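Local atomic coordinates of ALDH21) (PDB entry 5MZ5), a protein that oxidises succinic semialdehyde with NADP(+) as cofactor, as a member of the aldehyde dehydrogenase family in the moss Physcomitrella patens. Residues P71-H75 with K76-D80; E232-P235 with L236-S240; P361-S364 with E365-K369; Q490-V494 with K495-D499. All coordinates share one frame; numbering follows the deposited sequence.

Interaction 1 of 4, residues P71-H75 with K76-D80; sequences PQATH and KDIDD
Thr74 and Asp77 form a capping box at the start of helix 75-94. Thr74 is the N-cap. Its OG1 accepts a weak bond from Asp77 N at 3.3 Å. The return bond is shorter: Thr74 N gives its hydrogen to Asp77 OD2 at 2.9 Å. It runs almost straight, with an N-H...O angle of 170°, but meets the oxygen from above the carboxylate plane. Asp77 CG stands beside its own backbone N (chi1 -66°), which swings the carboxylate back toward Thr74. Asp77 OD2 also pairs with Arg53 in a salt bridge. With an alanine here, Thr74 N would probably be left without its acceptor and Arg53 without its negative mate. The first helical bonds follow, Ile78 N to Thr74 O at 3.2 Å and Asp79 N to His75 O at 3.0 Å. The His75 ring comes close to the Asp79 carboxylate, with CE1 3.2 Å from Asp79 OD2. The two planes stand 82° apart, and no hydrogen bond joins ND1 to that oxygen. Asp79 OD1 instead forms a salt bridge with Arg257. Lys76 NZ forms a salt bridge with Asp80 OD2 at 3.0 Å, on the oxygen's syn side. Ala73 CB packs on Asp77 CB and on Ile42 of strand 38-44. Ile78 and His75 rest on helix 251-254, and the loop leads in from strand 66-71.

Interaction 2 of 4, residues E232-P235 with L236-S240; sequences EELP and LGAFS
Leu236 follows Pro235 directly, and its CB sits 3.7 Å from Pro235 C. The rest of its side chain leads away from the segment 232-235. Gly237 comes next with a positive phi of 87°. A CB at this point would jam against the carbonyl oxygen of Leu236. Gly237 N is hydrogen-bonded to Ser46 OG instead of closing back on Pro235 O. Leu236 and Gly237 are the middle positions of a type II beta turn that runs from Pro235 to Ala238. Ala238 N closes the turn on Pro235 O at 3.2 Å. That bond is bent, and the donor stands 41° above the carbonyl plane. Ala238 CB points back into the turn and lies only 3.1 Å from Pro235 O, a tight fit. The same methyl reaches Leu234 CG at 3.8 Å and faces Met92 of helix 75-94. The turn carries the chain from helix 219-229 into strand 239-241, completing a beta-alpha-beta crossover from the parallel neighbour 209-212. Strand 239-241 is the end strand, within this chain, of the Rossmann-type sheet. Phe239 opens it. Its CG lies between the backbone N and the carbonyl carbon (chi1 80°), and this brings CD1 to 3.9 Å from Leu234 CD2. The two side chains cross at about a right angle, and both also touch Leu228 of helix 219-229.

Interaction 3 of 4, residues P361-S364 with E365-K369; sequences PMIS and ESAAK
Met362 meets the first turn of helix 365-380 through its CB, which lies 4.3 Å from Ala368 CB and 4.4 Å from Ala367 CB. Beyond CB the side chain turns away from the helix. Ile363 follows and uses its short branch. CG2 comes to 4.0 Å from Ala367 CB, while CG1, set opposite the backbone N (chi1 -161°), runs the other way. The side chain of Ile363 also packs on Trp188, a residue that binds NADP(+), and on Arg216. Ile363 N is hydrogen-bonded to Gln318 OE1. Ser364 is the N-cap. Its OG turns in between its own N and carbonyl carbon (chi1 68°), and from there it accepts from Ala367 N at 3.1 Å. The bond is slightly bent, with an N-H...O angle of 153°. The same oxygen lies 3.4 Å from Ala367 CB. Ser364 O takes the next amide, Ala368 N, also at 3.1 Å, and this is the first regular helical bond. One turn on, Glu365 faces Lys369 in a long ion pair. Met362 CB and Ile363 CG2 rest against the methyls of Ala367 and Ala368, which keeps the loop apolar on that side. Amides at the start of a helix have no preceding turn to supply acceptors. Here one serine serves two of them, hydroxyl for Ala367 and carbonyl for Ala368, and this fixes where the helix begins.

Interaction 4 of 4, residues Q490-V494 with K495-D499; sequences QREGV and KYAMD
The Met498 side chain runs past the carbonyl oxygen of Val494, one helical turn back. Its CB is 3.5 Å from Val494 O. CG comes closer still, at 3.2 Å from the same oxygen, because it stands beside the backbone N of Met498 (chi1 -73°). SD then passes on to the valine side chain and meets Val494 CG1 at 3.8 Å. The two side chains lie side by side and point the same way. Beyond them, Met498 packs on Pro201 and Val205 of helix 193-205 and on Glu150 of helix 130-151. With an alanine in place of Met498, a gap would probably open between helix 494-500 and these two neighbours, and Val494 CG1 would lose its sulfur neighbour. Val494 O also accepts from Met498 N at 3.0 Å. Val494 and Met498 belong to the first turn of helix 494-500, with Gly493 as N-cap. Gly493 O receives Ala497 N at 2.9 Å and a weak bond from Tyr496 N. The edge of the Tyr496 ring comes near the same oxygen. Just before the cap, Glu492 forms a salt bridge with Lys198 and touches the succinate-binding Arg475, about 4 Å from the side chain of Glu285, which binds NADP(+) and is the predicted active-site residue. Arg491 CB touches Tyr496 CB at 3.9 Å. Arg491 NH2 forms a salt bridge with Glu503 and a hydrogen bond with Thr504 O, both of the second subunit.

In the fold
The four contacts come in series along the chain, and none touches another. Interactions 1 and 2 are neighbours, with centres 18 Å apart and nearest atoms about 6 Å apart. Helix 75-94, which starts at interaction 1, goes on to pack against the turn of interaction 2. Interaction 4 lies 22 Å from interaction 2, centre to centre. It follows strand 488-489 at the other end of the sheet that holds strand 239-241. Interaction 3 stands apart, 30 to 37 Å from the others, centre to centre, beside the mixed sheet that includes strand 395-402. Interaction 3 lies by Trp188 and interaction 4 by Glu285 and Arg475, so these two adjoin the cofactor and substrate sites. Interaction 4 alone touches other subunits.

Interaction 1 of 4, residues P71-H75 with K76-D80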
loop_
_atom_site.group_PDB
_atom_site.type_symbol
_atom_site.label_atom_id
_atom_site.label_comp_id
_atom_site.label_asym_id
_atom_site.label_seq_id
_atom_site.Cartn_x
_atom_site.Cartn_y
_atom_site.Cartn_z
ATOM N N PRO A 71 40.906 14.643 14.960
ATOM C CA PRO A 71 41.909 13.834 14.252
ATOM C C PRO A 71 41.551 13.667 12.775
ATOM O O PRO A 71 40.375 13.547 12.423
ATOM C CB PRO A 71 41.839 12.473 14.962
ATOM C CG PRO A 71 41.177 12.732 16.261
ATOM C CD PRO A 71 40.213 13.835 15.987
ATOM N N GLN A 72 42.561 13.717 11.908
ATOM C CA GLN A 72 42.352 13.523 10.480
ATOM C C GLN A 72 42.690 12.078 10.144
ATOM O O GLN A 72 43.774 11.607 10.493
ATOM C CB GLN A 72 43.166 14.512 9.634
ATOM C CG GLN A 72 42.720 14.511 8.176
ATOM C CD GLN A 72 43.335 15.629 7.393
ATOM O OE1 GLN A 72 44.485 15.549 6.941
ATOM N NE2 GLN A 72 42.550 16.668 7.157
ATOM N N ALA A 73 41.745 11.372 9.497
ATOM C CA ALA A 73 41.924 9.970 9.121
ATOM C C ALA A 73 42.928 9.818 7.990
ATOM O O ALA A 73 42.959 10.630 7.064
ATOM C CB ALA A 73 40.585 9.350 8.721
ATOM N N THR A 74 43.756 8.779 8.071
ATOM C CA THR A 74 44.723 8.487 7.009
ATOM C C THR A 74 44.016 7.600 5.973
ATOM O O THR A 74 42.893 7.140 6.207
ATOM C CB THR A 74 45.976 7.794 7.570
ATOM O OG1 THR A 74 45.615 6.516 8.094
ATOM C CG2 THR A 74 46.716 8.640 8.630
ATOM N N HIS A 75 44.693 7.329 4.859
ATOM C CA HIS A 75 44.226 6.439 3.801
ATOM C C HIS A 75 43.988 5.022 4.367
ATOM O O HIS A 75 43.002 4.382 4.002
ATOM C CB HIS A 75 45.263 6.402 2.679
ATOM C CG HIS A 75 44.803 5.650 1.476
ATOM N ND1 HIS A 75 44.971 4.269 1.373
ATOM C CD2 HIS A 75 44.181 6.104 0.364
ATOM C CE1 HIS A 75 44.427 3.931 0.214
ATOM N NE2 HIS A 75 43.938 5.002 -0.431
ATOM N N LYS A 76 44.897 4.553 5.254
ATOM C CA LYS A 76 44.809 3.252 5.897
ATOM C C LYS A 76 43.554 3.168 6.778
ATOM O O LYS A 76 42.894 2.129 6.761
ATOM C CB LYS A 76 46.081 2.925 6.695
ATOM C CG LYS A 76 46.216 1.439 7.009
ATOM C CD LYS A 76 46.791 1.203 8.402
ATOM C CE LYS A 76 47.103 -0.248 8.675
ATOM N NZ LYS A 76 45.871 -1.060 8.848
ATOM N N ASP A 77 43.208 4.268 7.501
ATOM C CA ASP A 77 42.004 4.351 8.327
ATOM C C ASP A 77 40.752 4.150 7.477
ATOM O O ASP A 77 39.885 3.357 7.855
ATOM C CB ASP A 77 41.919 5.699 9.073
ATOM C CG ASP A 77 42.984 5.932 10.125
ATOM O OD1 ASP A 77 43.450 4.936 10.740
ATOM O OD2 ASP A 77 43.339 7.109 10.351
ATOM N N ILE A 78 40.677 4.828 6.304
ATOM C CA ILE A 78 39.532 4.713 5.389
ATOM C C ILE A 78 39.406 3.272 4.864
ATOM O O ILE A 78 38.307 2.718 4.889
ATOM C CB ILE A 78 39.547 5.791 4.272
ATOM C CG1 ILE A 78 39.657 7.208 4.877
ATOM C CG2 ILE A 78 38.285 5.699 3.396
ATOM C CD1 ILE A 78 40.424 8.154 4.007
ATOM N N ASP A 79 40.540 2.653 4.459
ATOM C CA ASP A 79 40.562 1.258 4.015
ATOM C C ASP A 79 40.042 0.310 5.088
ATOM O O ASP A 79 39.231 -0.557 4.786
ATOM C CB ASP A 79 41.970 0.831 3.600
ATOM C CG ASP A 79 42.213 0.973 2.125
ATOM O OD1 ASP A 79 41.267 0.718 1.343
ATOM O OD2 ASP A 79 43.356 1.325 1.744
ATOM N N ASP A 80 40.498 0.501 6.331
ATOM C CA ASP A 80 40.101 -0.292 7.495
ATOM C C ASP A 80 38.621 -0.103 7.803
ATOM O O ASP A 80 37.950 -1.083 8.129
ATOM C CB ASP A 80 40.972 0.048 8.732
ATOM C CG ASP A 80 42.444 -0.336 8.629
ATOM O OD1 ASP A 80 42.786 -1.171 7.763
ATOM O OD2 ASP A 80 43.251 0.195 9.418
#

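Interaction 2 of 4, residues E232-P235 with L236-S240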
loop_
_atom_site.group_PDB
_atom_site.type_symbol
_atom_site.label_atom_id
_atom_site.label_comp_id
_atom_site.label_asym_id
_atom_site.label_seq_id
_atom_site.Cartn_x
_atom_site.Cartn_y
_atom_site.Cartn_z
ATOM N N GLU A 232 25.268 -1.050 22.399
ATOM C CA GLU A 232 25.652 -2.463 22.375
ATOM C C GLU A 232 24.962 -3.281 21.276
ATOM O O GLU A 232 25.598 -4.182 20.731
ATOM C CB GLU A 232 25.470 -3.116 23.763
ATOM C CG GLU A 232 24.058 -3.020 24.344
ATOM C CD GLU A 232 23.753 -1.848 25.267
ATOM O OE1 GLU A 232 23.957 -0.678 24.864
ATOM O OE2 GLU A 232 23.262 -2.108 26.389
ATOM N N GLU A 233 23.680 -2.964 20.946
ATOM C CA GLU A 233 22.879 -3.626 19.901
ATOM C C GLU A 233 23.497 -3.465 18.507
ATOM O O GLU A 233 23.281 -4.312 17.641
ATOM C CB GLU A 233 21.447 -3.056 19.849
ATOM C CG GLU A 233 20.530 -3.479 20.982
ATOM C CD GLU A 233 20.463 -2.550 22.176
ATOM O OE1 GLU A 233 21.448 -1.821 22.436
ATOM O OE2 GLU A 233 19.430 -2.586 22.883
ATOM N N LEU A 234 24.235 -2.369 18.288
ATOM C CA LEU A 234 24.850 -2.083 17.001
ATOM C C LEU A 234 26.141 -2.885 16.814
ATOM O O LEU A 234 27.061 -2.723 17.607
ATOM C CB LEU A 234 25.055 -0.562 16.846
ATOM C CG LEU A 234 25.154 -0.003 15.427
ATOM C CD1 LEU A 234 23.884 -0.298 14.602
ATOM C CD2 LEU A 234 25.433 1.486 15.474
ATOM N N PRO A 235 26.199 -3.819 15.824
ATOM C CA PRO A 235 27.417 -4.639 15.639
ATOM C C PRO A 235 28.713 -3.837 15.471
ATOM O O PRO A 235 28.684 -2.723 14.960
ATOM C CB PRO A 235 27.107 -5.457 14.374
ATOM C CG PRO A 235 25.605 -5.501 14.306
ATOM C CD PRO A 235 25.169 -4.163 14.819
ATOM N N LEU A 236 29.847 -4.419 15.890
ATOM C CA LEU A 236 31.165 -3.797 15.747
ATOM C C LEU A 236 31.508 -3.629 14.258
ATOM O O LEU A 236 31.333 -4.559 13.471
ATOM C CB LEU A 236 32.222 -4.645 16.458
ATOM C CG LEU A 236 33.583 -3.992 16.643
ATOM C CD1 LEU A 236 33.537 -2.943 17.770
ATOM C CD2 LEU A 236 34.655 -5.060 16.908
ATOM N N GLY A 237 31.923 -2.426 13.888
ATOM C CA GLY A 237 32.244 -2.088 12.505
ATOM C C GLY A 237 31.073 -1.612 11.668
ATOM O O GLY A 237 31.250 -1.346 10.480
ATOM N N ALA A 238 29.868 -1.484 12.274
ATOM C CA ALA A 238 28.637 -1.013 11.602
ATOM C C ALA A 238 28.779 0.439 11.122
ATOM O O ALA A 238 28.083 0.871 10.187
ATOM C CB ALA A 238 27.465 -1.112 12.555
ATOM N N PHE A 239 29.631 1.207 11.796
ATOM C CA PHE A 239 29.809 2.598 11.417
ATOM C C PHE A 239 31.228 3.088 11.587
ATOM O O PHE A 239 31.974 2.612 12.443
ATOM C CB PHE A 239 28.818 3.516 12.181
ATOM C CG PHE A 239 29.210 3.863 13.598
ATOM C CD1 PHE A 239 28.942 2.988 14.649
ATOM C CD2 PHE A 239 29.898 5.041 13.878
ATOM C CE1 PHE A 239 29.340 3.293 15.954
ATOM C CE2 PHE A 239 30.288 5.346 15.186
ATOM C CZ PHE A 239 30.013 4.469 16.212
ATOM N N SER A 240 31.564 4.085 10.772
ATOM C CA SER A 240 32.781 4.871 10.822
ATOM C C SER A 240 32.373 6.286 10.447
ATOM O O SER A 240 31.554 6.463 9.546
ATOM C CB SER A 240 33.837 4.343 9.860
ATOM O OG SER A 240 34.470 3.200 10.406
#

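Interaction 3 of 4, residues P361-S364 with E365-K369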
loop_
_atom_site.group_PDB
_atom_site.type_symbol
_atom_site.label_atom_id
_atom_site.label_comp_id
_atom_site.label_asym_id
_atom_site.label_seq_id
_atom_site.Cartn_x
_atom_site.Cartn_y
_atom_site.Cartn_z
ATOM N N PRO A 361 26.429 34.887 10.833
ATOM C CA PRO A 361 27.344 35.158 9.706
ATOM C C PRO A 361 27.267 34.072 8.636
ATOM O O PRO A 361 26.661 33.021 8.865
ATOM C CB PRO A 361 28.714 35.185 10.371
ATOM C CG PRO A 361 28.574 34.259 11.557
ATOM C CD PRO A 361 27.145 34.328 12.003
ATOM N N MET A 362 27.896 34.305 7.478
ATOM C CA MET A 362 27.975 33.278 6.443
ATOM C C MET A 362 29.075 32.288 6.897
ATOM O O MET A 362 29.829 32.602 7.832
ATOM C CB MET A 362 28.233 33.884 5.041
ATOM C CG MET A 362 27.096 34.785 4.530
ATOM S SD MET A 362 25.513 33.948 4.156
ATOM C CE MET A 362 24.584 34.236 5.717
ATOM N N ILE A 363 29.127 31.081 6.290
ATOM C CA ILE A 363 30.070 30.024 6.678
ATOM C C ILE A 363 31.540 30.498 6.651
ATOM O O ILE A 363 32.348 30.019 7.451
ATOM C CB ILE A 363 29.837 28.714 5.875
ATOM C CG1 ILE A 363 30.466 27.474 6.582
ATOM C CG2 ILE A 363 30.285 28.838 4.400
ATOM C CD1 ILE A 363 29.852 27.069 7.951
ATOM N N SER A 364 31.857 31.461 5.775
ATOM C CA SER A 364 33.189 32.048 5.635
ATOM C C SER A 364 33.090 33.450 5.044
ATOM O O SER A 364 32.063 33.802 4.454
ATOM C CB SER A 364 34.077 31.164 4.751
ATOM O OG SER A 364 33.643 31.160 3.399
ATOM N N GLU A 365 34.177 34.234 5.184
ATOM C CA GLU A 365 34.283 35.580 4.630
ATOM C C GLU A 365 34.276 35.514 3.086
ATOM O O GLU A 365 33.692 36.386 2.443
ATOM C CB GLU A 365 35.537 36.284 5.170
ATOM C CG GLU A 365 35.566 37.781 4.899
ATOM C CD GLU A 365 36.646 38.581 5.605
ATOM O OE1 GLU A 365 37.307 39.395 4.923
ATOM O OE2 GLU A 365 36.803 38.433 6.838
ATOM N N SER A 366 34.896 34.454 2.522
ATOM C CA SER A 366 34.955 34.164 1.088
ATOM C C SER A 366 33.530 33.911 0.531
ATOM O O SER A 366 33.190 34.412 -0.550
ATOM C CB SER A 366 35.884 32.976 0.833
ATOM O OG SER A 366 35.599 32.285 -0.373
ATOM N N ALA A 367 32.694 33.174 1.294
ATOM C CA ALA A 367 31.296 32.909 0.931
ATOM C C ALA A 367 30.545 34.256 0.878
ATOM O O ALA A 367 29.874 34.541 -0.117
ATOM C CB ALA A 367 30.646 31.956 1.942
ATOM N N ALA A 368 30.731 35.109 1.917
ATOM C CA ALA A 368 30.139 36.453 2.024
ATOM C C ALA A 368 30.580 37.375 0.866
ATOM O O ALA A 368 29.727 38.046 0.284
ATOM C CB ALA A 368 30.497 37.083 3.361
ATOM N N LYS A 369 31.898 37.371 0.510
ATOM C CA LYS A 369 32.463 38.160 -0.596
ATOM C C LYS A 369 31.823 37.772 -1.932
ATOM O O LYS A 369 31.520 38.659 -2.727
ATOM C CB LYS A 369 33.998 38.015 -0.674
ATOM C CG LYS A 369 34.767 38.784 0.387
ATOM C CD LYS A 369 36.258 38.505 0.257
ATOM C CE LYS A 369 37.072 39.132 1.364
ATOM N NZ LYS A 369 38.536 38.962 1.144
#

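Interaction 4 of 4, residues Q490-V494 with K495-D499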
loop_
_atom_site.group_PDB
_atom_site.type_symbol
_atom_site.label_atom_id
_atom_site.label_comp_id
_atom_site.label_asym_id
_atom_site.label_seq_id
_atom_site.Cartn_x
_atom_site.Cartn_y
_atom_site.Cartn_z
ATOM N N GLN A 490 16.532 11.125 -6.790
ATOM C CA GLN A 490 15.899 10.378 -5.688
ATOM C C GLN A 490 15.425 11.287 -4.551
ATOM O O GLN A 490 15.464 12.516 -4.657
ATOM C CB GLN A 490 16.771 9.212 -5.156
ATOM C CG GLN A 490 17.444 8.338 -6.237
ATOM C CD GLN A 490 16.490 7.692 -7.217
ATOM O OE1 GLN A 490 16.842 7.464 -8.381
ATOM N NE2 GLN A 490 15.282 7.334 -6.781
ATOM N N ARG A 491 14.907 10.675 -3.495
ATOM C CA ARG A 491 14.328 11.404 -2.388
ATOM C C ARG A 491 14.858 10.956 -1.046
ATOM O O ARG A 491 15.084 9.764 -0.810
ATOM C CB ARG A 491 12.773 11.255 -2.371
ATOM C CG ARG A 491 12.035 11.731 -3.606
ATOM C CD ARG A 491 12.061 13.250 -3.755
ATOM N NE ARG A 491 11.377 13.664 -4.970
ATOM C CZ ARG A 491 11.958 13.742 -6.159
ATOM N NH1 ARG A 491 13.253 13.480 -6.290
ATOM N NH2 ARG A 491 11.255 14.100 -7.223
ATOM N N GLU A 492 14.976 11.930 -0.154
ATOM C CA GLU A 492 15.245 11.743 1.256
ATOM C C GLU A 492 13.915 12.010 1.969
ATOM O O GLU A 492 12.884 12.184 1.317
ATOM C CB GLU A 492 16.453 12.532 1.767
ATOM C CG GLU A 492 17.752 11.887 1.306
ATOM C CD GLU A 492 19.052 12.337 1.957
ATOM O OE1 GLU A 492 20.094 11.734 1.634
ATOM O OE2 GLU A 492 19.036 13.243 2.820
ATOM N N GLY A 493 13.925 11.952 3.280
ATOM C CA GLY A 493 12.715 11.841 4.078
ATOM C C GLY A 493 12.798 10.360 4.389
ATOM O O GLY A 493 13.025 9.548 3.480
ATOM N N VAL A 494 12.795 10.023 5.676
ATOM C CA VAL A 494 13.175 8.715 6.212
ATOM C C VAL A 494 12.699 7.500 5.385
ATOM O O VAL A 494 13.560 6.734 4.949
ATOM C CB VAL A 494 12.822 8.558 7.704
ATOM C CG1 VAL A 494 13.204 7.175 8.204
ATOM C CG2 VAL A 494 13.501 9.636 8.540
ATOM N N LYS A 495 11.371 7.315 5.167
ATOM C CA LYS A 495 10.885 6.119 4.450
ATOM C C LYS A 495 11.345 6.067 2.969
ATOM O O LYS A 495 11.597 4.986 2.456
ATOM C CB LYS A 495 9.368 5.912 4.614
ATOM C CG LYS A 495 8.463 6.881 3.855
ATOM C CD LYS A 495 7.000 6.545 4.150
ATOM C CE LYS A 495 6.031 7.268 3.250
ATOM N NZ LYS A 495 4.666 7.317 3.844
ATOM N N TYR A 496 11.550 7.215 2.331
ATOM C CA TYR A 496 12.041 7.298 0.939
ATOM C C TYR A 496 13.543 7.034 0.870
ATOM O O TYR A 496 13.982 6.327 -0.036
ATOM C CB TYR A 496 11.659 8.649 0.297
ATOM C CG TYR A 496 10.194 8.983 0.487
ATOM C CD1 TYR A 496 9.758 9.682 1.612
ATOM C CD2 TYR A 496 9.234 8.548 -0.425
ATOM C CE1 TYR A 496 8.404 9.943 1.821
ATOM C CE2 TYR A 496 7.875 8.797 -0.219
ATOM C CZ TYR A 496 7.471 9.523 0.887
ATOM O OH TYR A 496 6.139 9.790 1.058
ATOM N N ALA A 497 14.342 7.590 1.835
ATOM C CA ALA A 497 15.788 7.316 1.893
ATOM C C ALA A 497 16.006 5.819 2.137
ATOM O O ALA A 497 16.877 5.226 1.498
ATOM C CB ALA A 497 16.457 8.127 2.991
ATOM N N MET A 498 15.148 5.193 2.995
ATOM C CA MET A 498 15.196 3.748 3.262
ATOM C C MET A 498 15.010 2.917 1.997
ATOM O O MET A 498 15.720 1.936 1.832
ATOM C CB MET A 498 14.168 3.339 4.315
ATOM C CG MET A 498 14.556 3.773 5.678
ATOM S SD MET A 498 13.197 3.626 6.835
ATOM C CE MET A 498 13.173 1.802 7.014
ATOM N N ASP A 499 14.090 3.328 1.092
ATOM C CA ASP A 499 13.856 2.646 -0.192
ATOM C C ASP A 499 15.139 2.471 -1.024
ATOM O O ASP A 499 15.365 1.398 -1.584
ATOM C CB ASP A 499 12.803 3.395 -1.023
ATOM C CG ASP A 499 11.391 2.943 -0.779
ATOM O OD1 ASP A 499 11.116 1.721 -0.948
ATOM O OD2 ASP A 499 10.535 3.813 -0.482
#